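Local coordinates for VgrG protein (Vibrio cholerae, PDB 4DTH) that carries an actin cross-linking toxin domain that binds ATP and magnesium and probably uses them in joining G-actin molecules to one another, at residues 37-42 / 82-87; 29-34 / 164-169. One frame throughout, in Å; residues are numbered along the deposited sequence.

Interaction 1: residues 37-42 / 82-87; sequences AMPANS and QNWQTH
Trp84 lays one face of its indole against the chain at Met38 and Pro39. Pro39 CD makes a CH-pi contact over the six-membered ring, 3.9 Å from its centroid, and Pro39 CG reaches 3.5 Å from Trp84 NE1, a buried nitrogen that has no polar partner in the model. Met38 CA adds a second, off-centre CH-pi contact. The Trp84 torsion explains the fit: with CG anti to the carbonyl carbon (chi1 -80°), the indole runs alongside the proline, both pointing the same way. The ring also meets Tyr81 edge-to-face.

The backbones are joined twice, Met38 N to Gln85 O at 3.0 Å and Gln85 N to Met38 O at 2.8 Å. Gln85 bends at chi2 (-69°), which folds its amide back for a weak bond from NE2 to Asn83 O; its stronger partner is Ser68 OG, bonded to NE2, while Asn65 ND2 bonds to OE1. Ala40 CB rests 3.3 Å from Asn83 O. One water links Pro39 O to His87 NE2, another links Ala40 N to Gln82 O, and Ser42 OG donates to Pro39 O at 2.7 Å. This is the end of an antiparallel ladder between strands 34-38 and 85-97, where the first chain leaves through a type II turn from Pro39 to Ser42.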
# COMPACT_ATOMS: atom_id res chain seq x y z
N ALA A 37 14.26 -5.16 16.64
CA ALA A 37 15.14 -6.25 16.24
C ALA A 37 14.36 -7.53 16.48
O ALA A 37 13.63 -7.64 17.47
CB ALA A 37 16.43 -6.24 17.02
N MET A 38 14.41 -8.45 15.51
CA MET A 38 13.66 -9.70 15.56
C MET A 38 14.47 -10.82 14.92
O MET A 38 15.36 -10.51 14.12
CB MET A 38 12.35 -9.53 14.76
CG MET A 38 11.22 -9.02 15.60
SD MET A 38 9.64 -9.14 14.73
CE MET A 38 9.70 -7.73 13.81
N PRO A 39 14.14 -12.12 15.17
CA PRO A 39 14.85 -13.21 14.45
C PRO A 39 14.73 -13.04 12.93
O PRO A 39 13.76 -12.46 12.45
CB PRO A 39 14.10 -14.47 14.88
CG PRO A 39 13.48 -14.13 16.19
CD PRO A 39 13.11 -12.67 16.07
N ALA A 40 15.70 -13.55 12.18
CA ALA A 40 15.67 -13.51 10.72
C ALA A 40 14.45 -14.28 10.21
O ALA A 40 14.02 -15.24 10.86
CB ALA A 40 16.94 -14.11 10.15
N ASN A 41 13.86 -13.83 9.09
CA ASN A 41 12.68 -14.43 8.46
C ASN A 41 11.41 -14.44 9.37
O ASN A 41 10.51 -15.26 9.19
CB ASN A 41 13.02 -15.82 7.84
CG ASN A 41 12.05 -16.36 6.81
OD1 ASN A 41 11.78 -17.57 6.75
ND2 ASN A 41 11.50 -15.49 5.97
N SER A 42 11.35 -13.49 10.33
CA SER A 42 10.20 -13.29 11.23
C SER A 42 9.04 -12.70 10.42
O SER A 42 9.27 -12.08 9.38
CB SER A 42 10.53 -12.27 12.32
OG SER A 42 11.30 -12.83 13.37
N GLN A 82 20.90 -14.79 18.05
CA GLN A 82 21.59 -15.24 16.85
C GLN A 82 20.78 -15.07 15.59
O GLN A 82 19.62 -15.46 15.53
CB GLN A 82 22.18 -16.65 16.99
CG GLN A 82 23.71 -16.70 16.87
CD GLN A 82 24.43 -15.81 17.87
OE1 GLN A 82 24.71 -14.63 17.61
NE2 GLN A 82 24.75 -16.37 19.02
N ASN A 83 21.41 -14.43 14.59
CA ASN A 83 20.86 -14.14 13.26
C ASN A 83 19.74 -13.09 13.25
O ASN A 83 19.17 -12.84 12.19
CB ASN A 83 20.49 -15.42 12.48
CG ASN A 83 21.62 -16.42 12.40
OD1 ASN A 83 22.80 -16.07 12.24
ND2 ASN A 83 21.29 -17.69 12.55
N TRP A 84 19.47 -12.44 14.40
CA TRP A 84 18.45 -11.39 14.48
C TRP A 84 18.80 -10.21 13.60
O TRP A 84 19.98 -9.87 13.44
CB TRP A 84 18.26 -10.92 15.94
CG TRP A 84 17.41 -11.82 16.79
CD1 TRP A 84 17.45 -13.19 16.84
CD2 TRP A 84 16.49 -11.41 17.80
NE1 TRP A 84 16.57 -13.65 17.79
CE2 TRP A 84 15.97 -12.58 18.40
CE3 TRP A 84 16.04 -10.15 18.26
CZ2 TRP A 84 15.02 -12.53 19.43
CZ3 TRP A 84 15.09 -10.11 19.27
CH2 TRP A 84 14.58 -11.28 19.83
N GLN A 85 17.76 -9.60 13.01
CA GLN A 85 17.88 -8.46 12.10
C GLN A 85 17.20 -7.24 12.68
O GLN A 85 16.19 -7.37 13.38
CB GLN A 85 17.21 -8.79 10.75
CG GLN A 85 17.83 -9.99 10.02
CD GLN A 85 19.21 -9.70 9.53
OE1 GLN A 85 19.42 -8.77 8.75
NE2 GLN A 85 20.19 -10.48 9.97
N THR A 86 17.74 -6.05 12.39
CA THR A 86 17.17 -4.78 12.83
C THR A 86 16.33 -4.18 11.69
O THR A 86 16.73 -4.29 10.52
CB THR A 86 18.29 -3.85 13.29
OG1 THR A 86 18.94 -4.40 14.44
CG2 THR A 86 17.82 -2.47 13.61
N HIS A 87 15.19 -3.57 12.02
CA HIS A 87 14.31 -2.93 11.05
C HIS A 87 13.77 -1.65 11.61
O HIS A 87 13.63 -1.53 12.83
CB HIS A 87 13.13 -3.85 10.67
CG HIS A 87 13.52 -5.18 10.09
ND1 HIS A 87 13.46 -5.41 8.73
CD2 HIS A 87 13.88 -6.32 10.71
CE1 HIS A 87 13.83 -6.67 8.56
NE2 HIS A 87 14.10 -7.25 9.72
O HOH W 1 13.51 -10.03 11.12
O HOH W 2 17.38 -15.41 13.76

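Interaction 2: residues 29-34 / 164-169; sequences NELAGL and QTITMT. With SO4 (sulfate ion), chain I.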
# COMPACT_ATOMS: atom_id res chain seq x y z
N ASN A 29 2.87 4.60 8.44
CA ASN A 29 3.60 5.63 9.14
C ASN A 29 4.90 5.08 9.74
O ASN A 29 4.88 4.43 10.79
CB ASN A 29 2.66 6.13 10.24
CG ASN A 29 3.10 7.30 11.06
OD1 ASN A 29 2.66 7.47 12.20
ND2 ASN A 29 3.90 8.16 10.48
N GLU A 30 6.03 5.35 9.05
CA GLU A 30 7.34 4.88 9.50
C GLU A 30 7.85 5.80 10.60
O GLU A 30 7.83 7.02 10.46
CB GLU A 30 8.32 4.80 8.33
CG GLU A 30 9.60 4.02 8.62
CD GLU A 30 10.62 4.06 7.50
OE1 GLU A 30 11.56 3.24 7.54
OE2 GLU A 30 10.49 4.90 6.58
N LEU A 31 8.27 5.22 11.72
CA LEU A 31 8.75 6.00 12.86
C LEU A 31 10.24 6.29 12.78
O LEU A 31 11.00 5.49 12.24
CB LEU A 31 8.45 5.27 14.17
CG LEU A 31 6.99 4.89 14.47
CD1 LEU A 31 6.90 4.19 15.78
CD2 LEU A 31 6.05 6.11 14.46
N ALA A 32 10.65 7.45 13.33
CA ALA A 32 12.06 7.81 13.44
C ALA A 32 12.43 7.81 14.92
O ALA A 32 11.59 8.11 15.77
CB ALA A 32 12.31 9.19 12.85
N GLY A 33 13.68 7.45 15.20
CA GLY A 33 14.22 7.47 16.55
C GLY A 33 14.46 6.13 17.20
O GLY A 33 15.03 6.08 18.29
N LEU A 34 14.00 5.04 16.56
CA LEU A 34 14.16 3.70 17.11
C LEU A 34 14.17 2.65 16.02
O LEU A 34 13.86 2.93 14.85
CB LEU A 34 13.06 3.37 18.17
CG LEU A 34 11.58 3.38 17.73
CD1 LEU A 34 11.21 2.16 16.91
CD2 LEU A 34 10.67 3.34 18.92
N GLN A 164 16.20 10.40 22.44
CA GLN A 164 15.31 10.67 21.31
C GLN A 164 13.84 10.73 21.67
O GLN A 164 13.37 9.94 22.49
CB GLN A 164 15.44 9.59 20.21
CG GLN A 164 16.73 9.64 19.42
CD GLN A 164 17.75 8.66 19.94
OE1 GLN A 164 17.88 8.42 21.15
NE2 GLN A 164 18.54 8.11 19.03
N THR A 165 13.12 11.61 20.98
CA THR A 165 11.67 11.65 20.99
C THR A 165 11.31 10.86 19.73
O THR A 165 11.91 11.10 18.66
CB THR A 165 11.14 13.09 20.96
OG1 THR A 165 11.54 13.73 22.17
CG2 THR A 165 9.61 13.15 20.85
N ILE A 166 10.39 9.90 19.86
CA ILE A 166 9.95 9.09 18.72
C ILE A 166 9.00 9.94 17.90
O ILE A 166 8.03 10.48 18.43
CB ILE A 166 9.37 7.72 19.17
CG1 ILE A 166 10.42 6.93 20.01
CG2 ILE A 166 8.85 6.90 17.98
CD1 ILE A 166 11.86 6.86 19.41
N THR A 167 9.33 10.10 16.61
CA THR A 167 8.65 11.02 15.72
C THR A 167 8.14 10.40 14.43
O THR A 167 8.47 9.28 14.07
CB THR A 167 9.56 12.24 15.41
OG1 THR A 167 10.76 11.76 14.78
CG2 THR A 167 9.90 13.07 16.69
N MET A 168 7.31 11.18 13.72
CA MET A 168 6.76 10.83 12.42
C MET A 168 6.89 12.04 11.50
O MET A 168 6.98 13.17 11.99
CB MET A 168 5.31 10.32 12.53
CG MET A 168 4.50 11.01 13.57
SD MET A 168 3.04 10.11 14.09
CE MET A 168 3.70 9.05 15.38
N THR A 169 7.01 11.81 10.18
CA THR A 169 7.23 12.89 9.20
C THR A 169 6.58 12.55 7.85
O THR A 169 6.47 11.36 7.55
CB THR A 169 8.75 13.18 9.12
OG1 THR A 169 9.00 14.46 8.54
CG2 THR A 169 9.55 12.08 8.42
S SO4 I . 9.81 15.51 5.09
O1 SO4 I . 8.79 15.69 4.04
O2 SO4 I . 9.82 16.68 5.96
O3 SO4 I . 9.49 14.33 5.89
O4 SO4 I . 11.13 15.33 4.46
O HOH W 3 6.28 9.05 9.59
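A single antiparallel beta bridge, the hydrogen-bonded pair Ala32 and Thr167, fastens the loop segment 164-169 alongside residues 29-34, which begin within strand 24-30. Ala32 N donates to Thr167 O at 2.9 Å and Thr167 N returns a bond to Ala32 O at 3.1 Å, both nearly straight at the hydrogen. Two residues further along, at Glu30 and Thr169, a water stands in for a direct bond: it donates to Glu30 O and accepts from Thr169 N.

On the side of Phe118 of helix 101-124 the apolar side chains interlock. Ile166 divides its branches: CG2, anti to the backbone N, meets Leu31 CD1 at 4.0 Å, while CG1, with chi2 at -47°, carries CD1 to Gly33 and Leu34. There CD1 lies 3.7 Å from Leu34 CD2 and also packs on the bare main chain of Gly33, 3.5 Å from Gly33 O. Leu31 and Leu34 each cross Ile166 at about a right angle.

Met168 starts with CG between its backbone N and carbonyl carbon (chi1 37°) and bends at chi3. The side chain lies alongside that of Leu31, with CE 3.9 Å from Leu31 CD2, and crosses that of Asn29 at about a right angle, with Pro364 touching both Asn29 and Met168. Away from these, Ala32 CB meets Thr167 OG1. At the end of the segment, Thr169 OG1 donates to O3 of a sulfate ion, probably from the crystallisation liquor, at 2.7 Å; Ser171 OG holds the same ion.

Along the chain the order is 29-34, 37-42, 82-87, 164-169, so interaction 2 brackets interaction 1. Their centres lie 20 Å apart and their segments do not touch apart from adjoining in sequence. Strands 24-30 and 34-38 follow each other, and both pair antiparallel with the long strand 85-97, which therefore ties the two sites together. In interaction 1 the side chain of Met38 is about 13 Å from the bound ATP and from a magnesium ion. In interaction 2 the side chain of Glu30 is about 9 Å from a magnesium ion; Glu28, a magnesium ligand, shortly precedes it, and strand 173-180, home of the ligand Gln174, follows the 164-169 loop. Interaction 2 thus joins the end of one magnesium-binding strand to the loop that leads into another.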